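Side-chain contacts in tubulin-like protein CetZ (Methanosaeta thermophila, PDB 3ZID), which binds GTP as a GTPase of the tubulin/FtsZ superfamily and is probably involved in controlling the shape of the archaeal cell: residues 213-216 against 217-220; 248-251 against 252-256; 263-267 against 268-272; 291-294 against 295-298; 323-326 against 327-330. One frame throughout, in Å; residues are numbered along the deposited sequence.

Contact 1: 213-216 against 217-220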
loop_
_atom_site.group_PDB
_atom_site.type_symbol
_atom_site.label_atom_id
_atom_site.label_comp_id
_atom_site.label_asym_id
_atom_site.label_seq_id
_atom_site.Cartn_x
_atom_site.Cartn_y
_atom_site.Cartn_z
ATOM N N LEU A 213 -14.740 -19.051 -11.307
ATOM C CA LEU A 213 -15.089 -19.921 -12.417
ATOM C C LEU A 213 -14.558 -19.303 -13.696
ATOM O O LEU A 213 -14.323 -19.989 -14.693
ATOM C CB LEU A 213 -16.601 -20.051 -12.493
ATOM C CG LEU A 213 -17.206 -21.014 -13.499
ATOM C CD1 LEU A 213 -16.728 -22.439 -13.229
ATOM C CD2 LEU A 213 -18.718 -20.930 -13.413
ATOM N N SER A 214 -14.386 -17.985 -13.657
ATOM C CA SER A 214 -13.865 -17.229 -14.785
ATOM C C SER A 214 -13.111 -16.022 -14.257
ATOM O O SER A 214 -13.367 -15.560 -13.150
ATOM C CB SER A 214 -15.003 -16.781 -15.700
ATOM O OG SER A 214 -14.616 -15.695 -16.528
ATOM N N VAL A 215 -12.182 -15.511 -15.051
ATOM C CA VAL A 215 -11.449 -14.299 -14.687
ATOM C C VAL A 215 -12.376 -13.083 -14.498
ATOM O O VAL A 215 -12.076 -12.192 -13.688
ATOM C CB VAL A 215 -10.339 -13.982 -15.715
ATOM C CG1 VAL A 215 -10.949 -13.656 -17.087
ATOM C CG2 VAL A 215 -9.483 -12.852 -15.221
ATOM N N THR A 216 -13.511 -13.058 -15.204
ATOM C CA THR A 216 -14.515 -11.999 -15.006
ATOM C C THR A 216 -15.057 -11.961 -13.568
ATOM O O THR A 216 -15.774 -11.029 -13.183
ATOM C CB THR A 216 -15.742 -12.164 -15.944
ATOM O OG1 THR A 216 -16.429 -13.375 -15.612
ATOM C CG2 THR A 216 -15.333 -12.181 -17.405
ATOM N N ASP A 217 -14.713 -12.973 -12.778
ATOM C CA ASP A 217 -15.104 -13.007 -11.383
ATOM C C ASP A 217 -14.319 -11.976 -10.570
ATOM O O ASP A 217 -14.619 -11.759 -9.396
ATOM C CB ASP A 217 -14.914 -14.399 -10.784
ATOM C CG ASP A 217 -16.061 -15.330 -11.105
ATOM O OD1 ASP A 217 -17.206 -14.841 -11.234
ATOM O OD2 ASP A 217 -15.813 -16.547 -11.235
ATOM N N LEU A 218 -13.308 -11.357 -11.183
ATOM C CA LEU A 218 -12.593 -10.248 -10.537
ATOM C C LEU A 218 -13.395 -8.955 -10.604
ATOM O O LEU A 218 -12.977 -7.925 -10.065
ATOM C CB LEU A 218 -11.241 -10.015 -11.211
ATOM C CG LEU A 218 -10.113 -11.016 -11.061
ATOM C CD1 LEU A 218 -8.970 -10.589 -11.955
ATOM C CD2 LEU A 218 -9.664 -11.008 -9.610
ATOM N N GLY A 219 -14.560 -9.050 -11.239
ATOM C CA GLY A 219 -15.448 -7.934 -11.518
ATOM C C GLY A 219 -15.906 -7.166 -10.302
ATOM O O GLY A 219 -15.841 -5.931 -10.273
ATOM N N ASP A 220 -16.387 -7.904 -9.302
ATOM C CA ASP A 220 -16.872 -7.302 -8.064
ATOM C C ASP A 220 -15.747 -6.590 -7.312
ATOM O O ASP A 220 -15.901 -5.459 -6.841
ATOM C CB ASP A 220 -17.543 -8.349 -7.176
ATOM C CG ASP A 220 -18.834 -8.890 -7.781
ATOM O OD1 ASP A 220 -19.141 -8.561 -8.950
ATOM O OD2 ASP A 220 -19.544 -9.646 -7.085
#
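L213 and S214 meet D217 where the loop after helix 186-210 tightens into a short 3-10 turn. Three backbone bonds run from residue i+3 back to residue i: D217 N to S214 O (2.9 Å), L218 N to V215 O (2.9 Å) and G219 N to T216 O (3.0 Å). This spacing is that of a 3-10 helix rather than an alpha helix. The side chain of D217 folds back over the start of this turn. Its CG stands beside the backbone N (chi1 -82°), which sends OD2 toward the incoming loop. There D217 OD2 accepts L213 N at 2.7 Å, almost straight at 178° and met nearly along the C-O bond. D217 OD2 also takes a longer bond from S214 N, 3.2 Å away, which arrives from above the carboxylate plane. One oxygen thus grips two successive amides and fixes the bend at S214. S214 OG and T216 OG1 share a hydrogen bond of 3.1 Å. In a separate, apolar contact V215 CG2 rests on L218 CD1 at 4.0 Å. Acceptance of the S214 amide by the side chain three residues on resembles one half of a capping box, here on the 3-10 turn that leads into helix 219-225.

Contact 2: 248-251 against 252-256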
loop_
_atom_site.group_PDB
_atom_site.type_symbol
_atom_site.label_atom_id
_atom_site.label_comp_id
_atom_site.label_asym_id
_atom_site.label_seq_id
_atom_site.Cartn_x
_atom_site.Cartn_y
_atom_site.Cartn_z
ATOM N N ALA A 248 -19.756 -10.137 15.092
ATOM C CA ALA A 248 -18.647 -9.463 15.733
ATOM C C ALA A 248 -17.430 -9.508 14.828
ATOM O O ALA A 248 -16.695 -8.531 14.711
ATOM C CB ALA A 248 -18.332 -10.071 17.081
ATOM N N ALA A 249 -17.222 -10.653 14.193
ATOM C CA ALA A 249 -16.119 -10.790 13.267
ATOM C C ALA A 249 -16.266 -9.769 12.130
ATOM O O ALA A 249 -15.298 -9.120 11.797
ATOM C CB ALA A 249 -16.000 -12.210 12.747
ATOM N N ILE A 250 -17.460 -9.614 11.545
ATOM C CA ILE A 250 -17.680 -8.637 10.471
ATOM C C ILE A 250 -17.432 -7.216 10.930
ATOM O O ILE A 250 -16.671 -6.496 10.288
ATOM C CB ILE A 250 -19.066 -8.722 9.830
ATOM C CG1 ILE A 250 -19.157 -9.990 8.989
ATOM C CG2 ILE A 250 -19.306 -7.495 8.936
ATOM C CD1 ILE A 250 -20.547 -10.274 8.449
ATOM N N LYS A 251 -17.989 -6.820 12.072
ATOM C CA LYS A 251 -17.756 -5.475 12.640
ATOM C C LYS A 251 -16.299 -5.145 12.951
ATOM O O LYS A 251 -15.845 -4.046 12.671
ATOM C CB LYS A 251 -18.567 -5.300 13.934
ATOM C CG LYS A 251 -18.213 -4.011 14.679
ATOM C CD LYS A 251 -19.146 -3.717 15.860
ATOM C CE LYS A 251 -18.752 -2.390 16.528
ATOM N NZ LYS A 251 -19.774 -1.878 17.497
ATOM N N ASN A 252 -15.589 -6.087 13.567
ATOM C CA ASN A 252 -14.190 -5.897 13.973
ATOM C C ASN A 252 -13.176 -5.701 12.821
ATOM O O ASN A 252 -12.112 -5.133 13.011
ATOM C CB ASN A 252 -13.756 -7.077 14.821
ATOM C CG ASN A 252 -14.318 -7.014 16.199
ATOM O OD1 ASN A 252 -14.755 -5.959 16.642
ATOM N ND2 ASN A 252 -14.407 -8.164 16.856
ATOM N N SER A 253 -13.494 -6.248 11.649
ATOM C CA SER A 253 -12.720 -6.060 10.412
ATOM C C SER A 253 -13.030 -4.724 9.772
ATOM O O SER A 253 -12.347 -4.316 8.835
ATOM C CB SER A 253 -13.007 -7.160 9.399
ATOM O OG SER A 253 -14.275 -6.928 8.811
ATOM N N LEU A 254 -14.112 -4.083 10.218
ATOM C CA LEU A 254 -14.450 -2.774 9.671
ATOM C C LEU A 254 -14.165 -1.637 10.627
ATOM O O LEU A 254 -14.322 -0.474 10.266
ATOM C CB LEU A 254 -15.913 -2.692 9.257
ATOM C CG LEU A 254 -16.335 -3.627 8.153
ATOM C CD1 LEU A 254 -17.835 -3.505 8.030
ATOM C CD2 LEU A 254 -15.630 -3.174 6.902
ATOM N N ARG A 255 -13.617 -1.932 11.790
ATOM C CA ARG A 255 -13.379 -0.839 12.698
ATOM C C ARG A 255 -11.930 -0.478 12.459
ATOM O O ARG A 255 -11.150 -1.331 12.001
ATOM C CB ARG A 255 -13.624 -1.283 14.134
ATOM C CG ARG A 255 -12.871 -2.525 14.496
ATOM C CD ARG A 255 -13.117 -2.944 15.926
ATOM N NE ARG A 255 -12.177 -3.996 16.313
ATOM C CZ ARG A 255 -12.133 -4.564 17.515
ATOM N NH1 ARG A 255 -12.985 -4.185 18.462
ATOM N NH2 ARG A 255 -11.238 -5.514 17.764
ATOM N N GLU A 256 -11.562 0.749 12.837
ATOM C CA GLU A 256 -10.244 1.306 12.528
ATOM C C GLU A 256 -9.116 0.371 12.898
ATOM O O GLU A 256 -8.198 0.137 12.108
ATOM C CB GLU A 256 -10.029 2.634 13.270
ATOM C CG GLU A 256 -10.808 3.818 12.738
ATOM C CD GLU A 256 -12.199 3.935 13.345
ATOM O OE1 GLU A 256 -12.665 2.958 13.984
ATOM O OE2 GLU A 256 -12.816 5.019 13.207
#
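N252 and A248 sit one helical turn apart at the end of helix 246-252, joined by the backbone bond from N252 N to A248 O (2.9 Å, 162°). From there the asparagine side chain rises alongside that same carbonyl. N252 CB is 3.3 Å from A248 O, and CG, swung to the side of the backbone N (chi1 -75°), is also close to it. The branches then part. N252 ND2 stays 3.2 Å from A248 O, but the angle is too poor for a hydrogen bond. N252 OD1 stands 2.9 Å above the guanidinium plane of R255, offset toward the rim, so it meets a face and not an N-H. With a leucine at N252, which has no such oxygen, the R255 guanidinium is likely to turn more freely. Where the helix frays, S253 OG, placed between its backbone N and carbonyl carbon (chi1 75°), gives a hydrogen bond of 2.8 Å to I250 O. The S253 amide makes weak bonds to A249 O and I250 O, and L254 N turns to K251 O at 3.0 Å. The chemistry is consistent with the hydroxyl partly making up for the weak S253 amide bonds, while a probably favourable dipole-to-cation contact, rather than a directed bond, relates N252 to R255.

Contact 3: 263-267 against 268-272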
loop_
_atom_site.group_PDB
_atom_site.type_symbol
_atom_site.label_atom_id
_atom_site.label_comp_id
_atom_site.label_asym_id
_atom_site.label_seq_id
_atom_site.Cartn_x
_atom_site.Cartn_y
_atom_site.Cartn_z
ATOM N N ALA A 263 -9.581 4.405 8.187
ATOM C CA ALA A 263 -10.841 4.961 7.691
ATOM C C ALA A 263 -11.938 4.801 8.751
ATOM O O ALA A 263 -11.947 3.842 9.524
ATOM C CB ALA A 263 -11.252 4.304 6.396
ATOM N N ASN A 264 -12.829 5.776 8.826
ATOM C CA ASN A 264 -13.934 5.721 9.777
ATOM C C ASN A 264 -15.212 5.333 9.058
ATOM O O ASN A 264 -15.884 6.188 8.477
ATOM C CB ASN A 264 -14.113 7.063 10.500
ATOM C CG ASN A 264 -15.101 6.985 11.670
ATOM O OD1 ASN A 264 -16.017 6.158 11.692
ATOM N ND2 ASN A 264 -14.918 7.867 12.640
ATOM N N VAL A 265 -15.524 4.039 9.077
ATOM C CA VAL A 265 -16.703 3.510 8.407
ATOM C C VAL A 265 -18.014 4.046 9.014
ATOM O O VAL A 265 -18.974 4.337 8.293
ATOM C CB VAL A 265 -16.695 1.942 8.399
ATOM C CG1 VAL A 265 -17.980 1.402 7.831
ATOM C CG2 VAL A 265 -15.525 1.432 7.587
ATOM N N ASP A 266 -18.061 4.185 10.333
ATOM C CA ASP A 266 -19.275 4.693 10.964
ATOM C C ASP A 266 -19.587 6.114 10.498
ATOM O O ASP A 266 -20.742 6.526 10.492
ATOM C CB ASP A 266 -19.186 4.637 12.491
ATOM C CG ASP A 266 -19.131 3.219 13.024
ATOM O OD1 ASP A 266 -19.550 2.283 12.306
ATOM O OD2 ASP A 266 -18.669 3.046 14.172
ATOM N N ALA A 267 -18.555 6.853 10.095
ATOM C CA ALA A 267 -18.734 8.222 9.618
ATOM C C ALA A 267 -19.141 8.281 8.146
ATOM O O ALA A 267 -19.360 9.358 7.602
ATOM C CB ALA A 267 -17.471 9.032 9.845
ATOM N N GLY A 268 -19.233 7.124 7.506
ATOM C CA GLY A 268 -19.595 7.049 6.101
ATOM C C GLY A 268 -18.474 7.346 5.104
ATOM O O GLY A 268 -18.746 7.712 3.959
ATOM N N GLU A 269 -17.224 7.142 5.517
ATOM C CA GLU A 269 -16.066 7.368 4.644
ATOM C C GLU A 269 -15.867 6.281 3.579
ATOM O O GLU A 269 -15.114 6.474 2.624
ATOM C CB GLU A 269 -14.801 7.535 5.477
ATOM C CG GLU A 269 -14.885 8.733 6.420
ATOM C CD GLU A 269 -13.599 8.992 7.179
ATOM O OE1 GLU A 269 -12.710 8.106 7.206
ATOM O OE2 GLU A 269 -13.479 10.093 7.751
ATOM N N ALA A 270 -16.518 5.138 3.759
ATOM C CA ALA A 270 -16.431 4.043 2.796
ATOM C C ALA A 270 -17.677 4.007 1.929
ATOM O O ALA A 270 -18.787 3.940 2.448
ATOM C CB ALA A 270 -16.248 2.691 3.514
ATOM N N GLY A 271 -17.492 4.082 0.611
ATOM C CA GLY A 271 -18.602 4.009 -0.331
ATOM C C GLY A 271 -18.972 2.604 -0.782
ATOM O O GLY A 271 -20.147 2.308 -0.988
ATOM N N ARG A 272 -17.963 1.754 -0.960
ATOM C CA ARG A 272 -18.152 0.368 -1.389
ATOM C C ARG A 272 -17.302 -0.573 -0.558
ATOM O O ARG A 272 -16.244 -0.187 -0.050
ATOM C CB ARG A 272 -17.813 0.182 -2.872
ATOM C CG ARG A 272 -18.731 0.948 -3.807
ATOM C CD ARG A 272 -18.206 1.013 -5.230
ATOM N NE ARG A 272 -18.990 1.961 -6.021
ATOM C CZ ARG A 272 -18.880 2.136 -7.332
ATOM N NH1 ARG A 272 -18.013 1.424 -8.037
ATOM N NH2 ARG A 272 -19.646 3.031 -7.940
HETATM O O HOH W 1 -18.629 4.130 5.910
#
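N264 N gives its hydrogen to E269 OE1 over 2.8 Å, nearly straight at 174°, although OE1 receives it from above the carboxylate plane, 54° out of it. In return E269 N reaches N264 O, but weakly, at 3.4 Å, so the two residues bracket the turn between them. The glutamate chain is extended beyond CG; on the way E269 CG passes 3.4 Å from N264 O, and the carboxylate ends beside N264 CB, with E269 OE1 3.7 Å from it. Shortening E269 to an alanine removes OE1, and the two residues, then joined only by the weak backbone bond, are likely to hold the turn less firmly. N264 contributes its own side chain as well: N264 OD1 accepts A267 N at 3.1 Å, an Asx motif, and A267 N lies well above the plane of the N264 side-chain carbonyl. The turn then closes through G268 N to V265 O (2.9 Å), with G268 at a positive phi (80°) that favours glycine. V265 CG2 also touches A270 CB at 4.3 Å. Together these contacts turn the loop that follows helix 246-252 into strand 270-279. V265 packs on L320 and A263 on L322 of strand 315-322, the antiparallel neighbour of strand 270-279, and the backbone of E269 pairs with that of E323 just beyond it.

Contact 4: 291-294 against 295-298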
loop_
_atom_site.group_PDB
_atom_site.type_symbol
_atom_site.label_atom_id
_atom_site.label_comp_id
_atom_site.label_asym_id
_atom_site.label_seq_id
_atom_site.Cartn_x
_atom_site.Cartn_y
_atom_site.Cartn_z
ATOM N N LYS A 291 -27.978 -10.982 6.846
ATOM C CA LYS A 291 -28.579 -9.976 7.714
ATOM C C LYS A 291 -27.541 -8.966 8.182
ATOM O O LYS A 291 -27.789 -7.755 8.163
ATOM C CB LYS A 291 -29.251 -10.639 8.919
ATOM C CG LYS A 291 -30.564 -11.302 8.607
ATOM C CD LYS A 291 -30.979 -12.250 9.722
ATOM C CE LYS A 291 -32.287 -12.949 9.392
ATOM N NZ LYS A 291 -32.519 -14.130 10.267
ATOM N N GLU A 292 -26.356 -9.452 8.548
ATOM C CA GLU A 292 -25.275 -8.544 8.925
ATOM C C GLU A 292 -24.817 -7.661 7.783
ATOM O O GLU A 292 -24.566 -6.476 7.984
ATOM C CB GLU A 292 -24.098 -9.308 9.518
ATOM C CG GLU A 292 -24.452 -10.003 10.822
ATOM C CD GLU A 292 -24.956 -9.024 11.879
ATOM O OE1 GLU A 292 -24.462 -7.872 11.913
ATOM O OE2 GLU A 292 -25.848 -9.406 12.674
ATOM N N ILE A 293 -24.745 -8.216 6.580
ATOM C CA ILE A 293 -24.321 -7.434 5.426
ATOM C C ILE A 293 -25.360 -6.344 5.156
ATOM O O ILE A 293 -25.014 -5.169 4.945
ATOM C CB ILE A 293 -24.123 -8.307 4.156
ATOM C CG1 ILE A 293 -22.990 -9.327 4.349
ATOM C CG2 ILE A 293 -23.867 -7.433 2.942
ATOM C CD1 ILE A 293 -21.731 -8.768 4.971
ATOM N N GLU A 294 -26.634 -6.723 5.204
ATOM C CA GLU A 294 -27.714 -5.753 5.030
ATOM C C GLU A 294 -27.563 -4.550 5.966
ATOM O O GLU A 294 -27.827 -3.415 5.568
ATOM C CB GLU A 294 -29.080 -6.415 5.236
ATOM C CG GLU A 294 -29.457 -7.428 4.159
ATOM C CD GLU A 294 -30.856 -8.002 4.347
ATOM O OE1 GLU A 294 -31.434 -7.835 5.445
ATOM O OE2 GLU A 294 -31.377 -8.623 3.393
ATOM N N SER A 295 -27.114 -4.799 7.196
ATOM C CA SER A 295 -26.869 -3.728 8.162
ATOM C C SER A 295 -25.869 -2.710 7.651
ATOM O O SER A 295 -26.068 -1.516 7.822
ATOM C CB SER A 295 -26.353 -4.292 9.486
ATOM O OG SER A 295 -27.178 -5.341 9.937
ATOM N N LEU A 296 -24.808 -3.188 7.010
ATOM C CA LEU A 296 -23.721 -2.336 6.519
ATOM C C LEU A 296 -24.138 -1.316 5.480
ATOM O O LEU A 296 -23.473 -0.290 5.308
ATOM C CB LEU A 296 -22.591 -3.174 5.931
ATOM C CG LEU A 296 -21.874 -4.109 6.887
ATOM C CD1 LEU A 296 -20.645 -4.716 6.194
ATOM C CD2 LEU A 296 -21.486 -3.313 8.120
ATOM N N THR A 297 -25.210 -1.616 4.756
ATOM C CA THR A 297 -25.685 -0.723 3.708
ATOM C C THR A 297 -26.205 0.583 4.309
ATOM O O THR A 297 -26.499 1.538 3.589
ATOM C CB THR A 297 -26.751 -1.393 2.828
ATOM O OG1 THR A 297 -27.813 -1.887 3.652
ATOM C CG2 THR A 297 -26.132 -2.555 2.049
ATOM N N GLU A 298 -26.306 0.611 5.636
ATOM C CA GLU A 298 -26.641 1.825 6.359
ATOM C C GLU A 298 -25.475 2.794 6.273
ATOM O O GLU A 298 -25.667 3.993 6.068
ATOM C CB GLU A 298 -26.893 1.505 7.833
ATOM C CG GLU A 298 -27.171 2.728 8.703
ATOM C CD GLU A 298 -27.179 2.408 10.192
ATOM O OE1 GLU A 298 -26.395 1.534 10.617
ATOM O OE2 GLU A 298 -27.964 3.033 10.936
#
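S295 lays its CB over the carbonyl oxygen of E292, 3.2 Å away, while its OG reaches back a full turn to K291. The contact lies toward the C-terminal end of helix 286-296, the helix of a beta-alpha-beta crossover that joins the parallel neighbouring strands 270-279 and 302-309. K291 O takes two bonds from the one serine: S295 OG at 3.1 Å, and S295 N at 3.2 Å with an angle of 148°. The two donors come to opposite faces of the carbonyl plane, each tilted by about 25°. A first torsion of -50° keeps the serine OG on the backbone N side, so the hydroxyl lies against the helix wall and doubles the regular backbone bond. One residue on, the ladder falters: L296 N makes only weak bonds, to E292 O and to I293 O. Its side chain faces the sheet, where L296 CD1 and I293 CD1 lie 4.4 Å apart and both residues pack on V303 and I275, with I250 of helix 246-252 across from them. On the exposed side K291 NZ makes a salt bridge with D287. Further along, T297 N bonds to E294 O at 3.3 Å from well above the carbonyl plane, and T297 OG1 is modelled 2.5 Å from that same E294 O, a separation so short that its exact length is doubtful.

Contact 5: 323-326 against 327-330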
loop_
_atom_site.group_PDB
_atom_site.type_symbol
_atom_site.label_atom_id
_atom_site.label_comp_id
_atom_site.label_asym_id
_atom_site.label_seq_id
_atom_site.Cartn_x
_atom_site.Cartn_y
_atom_site.Cartn_z
ATOM N N GLU A 323 -14.831 7.127 0.000
ATOM C CA GLU A 323 -15.424 8.332 -0.585
ATOM C C GLU A 323 -14.636 9.565 -0.146
ATOM O O GLU A 323 -14.469 10.506 -0.907
ATOM C CB GLU A 323 -16.885 8.503 -0.144
ATOM C CG GLU A 323 -17.833 7.422 -0.646
ATOM C CD GLU A 323 -17.991 7.413 -2.161
ATOM O OE1 GLU A 323 -18.162 8.495 -2.759
ATOM O OE2 GLU A 323 -17.938 6.317 -2.755
ATOM N N ARG A 324 -14.189 9.553 1.107
ATOM C CA ARG A 324 -13.444 10.654 1.706
ATOM C C ARG A 324 -12.215 10.109 2.437
ATOM O O ARG A 324 -12.230 8.980 2.943
ATOM C CB ARG A 324 -14.350 11.416 2.682
ATOM C CG ARG A 324 -15.668 11.818 2.051
ATOM C CD ARG A 324 -16.562 12.561 2.995
ATOM N NE ARG A 324 -17.456 11.683 3.739
ATOM C CZ ARG A 324 -17.339 11.457 5.041
ATOM N NH1 ARG A 324 -16.355 12.029 5.729
ATOM N NH2 ARG A 324 -18.197 10.666 5.653
ATOM N N ALA A 325 -11.147 10.901 2.482
ATOM C CA ALA A 325 -9.926 10.494 3.161
ATOM C C ALA A 325 -9.260 11.656 3.888
ATOM O O ALA A 325 -8.194 12.105 3.471
ATOM C CB ALA A 325 -8.954 9.918 2.161
ATOM N N PRO A 326 -9.866 12.137 4.985
ATOM C CA PRO A 326 -9.284 13.289 5.693
ATOM C C PRO A 326 -7.856 13.026 6.171
ATOM O O PRO A 326 -7.063 13.960 6.247
ATOM C CB PRO A 326 -10.247 13.514 6.865
ATOM C CG PRO A 326 -11.017 12.207 6.999
ATOM C CD PRO A 326 -11.121 11.678 5.605
ATOM N N GLY A 327 -7.525 11.774 6.470
ATOM C CA GLY A 327 -6.177 11.425 6.898
ATOM C C GLY A 327 -5.109 11.750 5.856
ATOM O O GLY A 327 -3.991 12.162 6.191
ATOM N N LEU A 328 -5.442 11.526 4.588
ATOM C CA LEU A 328 -4.554 11.873 3.478
ATOM C C LEU A 328 -4.417 13.384 3.304
ATOM O O LEU A 328 -3.354 13.881 2.934
ATOM C CB LEU A 328 -5.047 11.228 2.178
ATOM C CG LEU A 328 -4.878 9.706 2.105
ATOM C CD1 LEU A 328 -5.416 9.192 0.801
ATOM C CD2 LEU A 328 -3.427 9.307 2.263
ATOM N N VAL A 329 -5.496 14.117 3.551
ATOM C CA VAL A 329 -5.426 15.579 3.453
ATOM C C VAL A 329 -4.441 16.123 4.494
ATOM O O VAL A 329 -3.586 16.969 4.191
ATOM C CB VAL A 329 -6.816 16.224 3.591
ATOM C CG1 VAL A 329 -6.708 17.765 3.630
ATOM C CG2 VAL A 329 -7.707 15.774 2.436
ATOM N N GLU A 330 -4.525 15.566 5.697
ATOM C CA GLU A 330 -3.611 15.885 6.786
ATOM C C GLU A 330 -2.162 15.668 6.353
ATOM O O GLU A 330 -1.290 16.493 6.637
ATOM C CB GLU A 330 -3.961 15.024 8.007
ATOM C CG GLU A 330 -3.058 15.164 9.229
ATOM C CD GLU A 330 -3.348 14.097 10.296
ATOM O OE1 GLU A 330 -4.159 13.180 10.027
ATOM O OE2 GLU A 330 -2.747 14.160 11.394
#
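A325 and P326 start the long C-terminal helix 326-369 and meet L328, V329 and E330 in its first turn. Of the backbone bonds, the one from E330 N to P326 O is sound: 3.1 Å, an angle of 165°, and a donor tilted only 19° from the carbonyl plane. One residue earlier the bonding is split and weak, for A325 O receives both L328 N at 3.0 Å and V329 N at 3.4 Å. P326 itself brings no N-H, which suits the first turn, whose amides have no acceptor four residues back within the helix. The apolar contact is A325 CB to L328 CD1, at 3.9 Å; the leucine's chi1 of -71° turns CD1 onto the alanine methyl, and L328 continues inward onto M231 and Y261. Its side chain does not touch the nucleotide site, lying about 11 Å from that of N176, a GTP-binding residue. V329 packs instead on carbonyl oxygens, its methine V329 CB 3.5 Å from P326 O and its methyl V329 CG2 3.8 Å from A325 O. The charged interaction is made further along: E330 OE2 forms a salt bridge with K334, one turn up the same helix. The whole is a helix N-terminus with A325 at the N-cap, offering no capping side chain, and a proline in the first helical position.

All five contacts are local turns in series along the chain; none nests within or crosses another. Contact 1 closes the turn before helix 219-225 and touches none of the rest. Contact 2 ends helix 246-252, and contact 3 then turns the following loop into strand 270-279; the two meet where E256 packs against A263 and N264. Contact 4, toward the C-terminal end of helix 286-296, reaches back to contact 2 through L254 and L296, whose CD1 atoms are 3.6 Å apart. Contact 5 begins helix 326-369 and meets contact 3 through a probable E323 N to E269 O bond. Contacts 2 and 4 set helices 246-252 and 286-296 on the four-stranded sheet; contacts 3 and 5 sit at the ends of its strands 270-279 and 315-322.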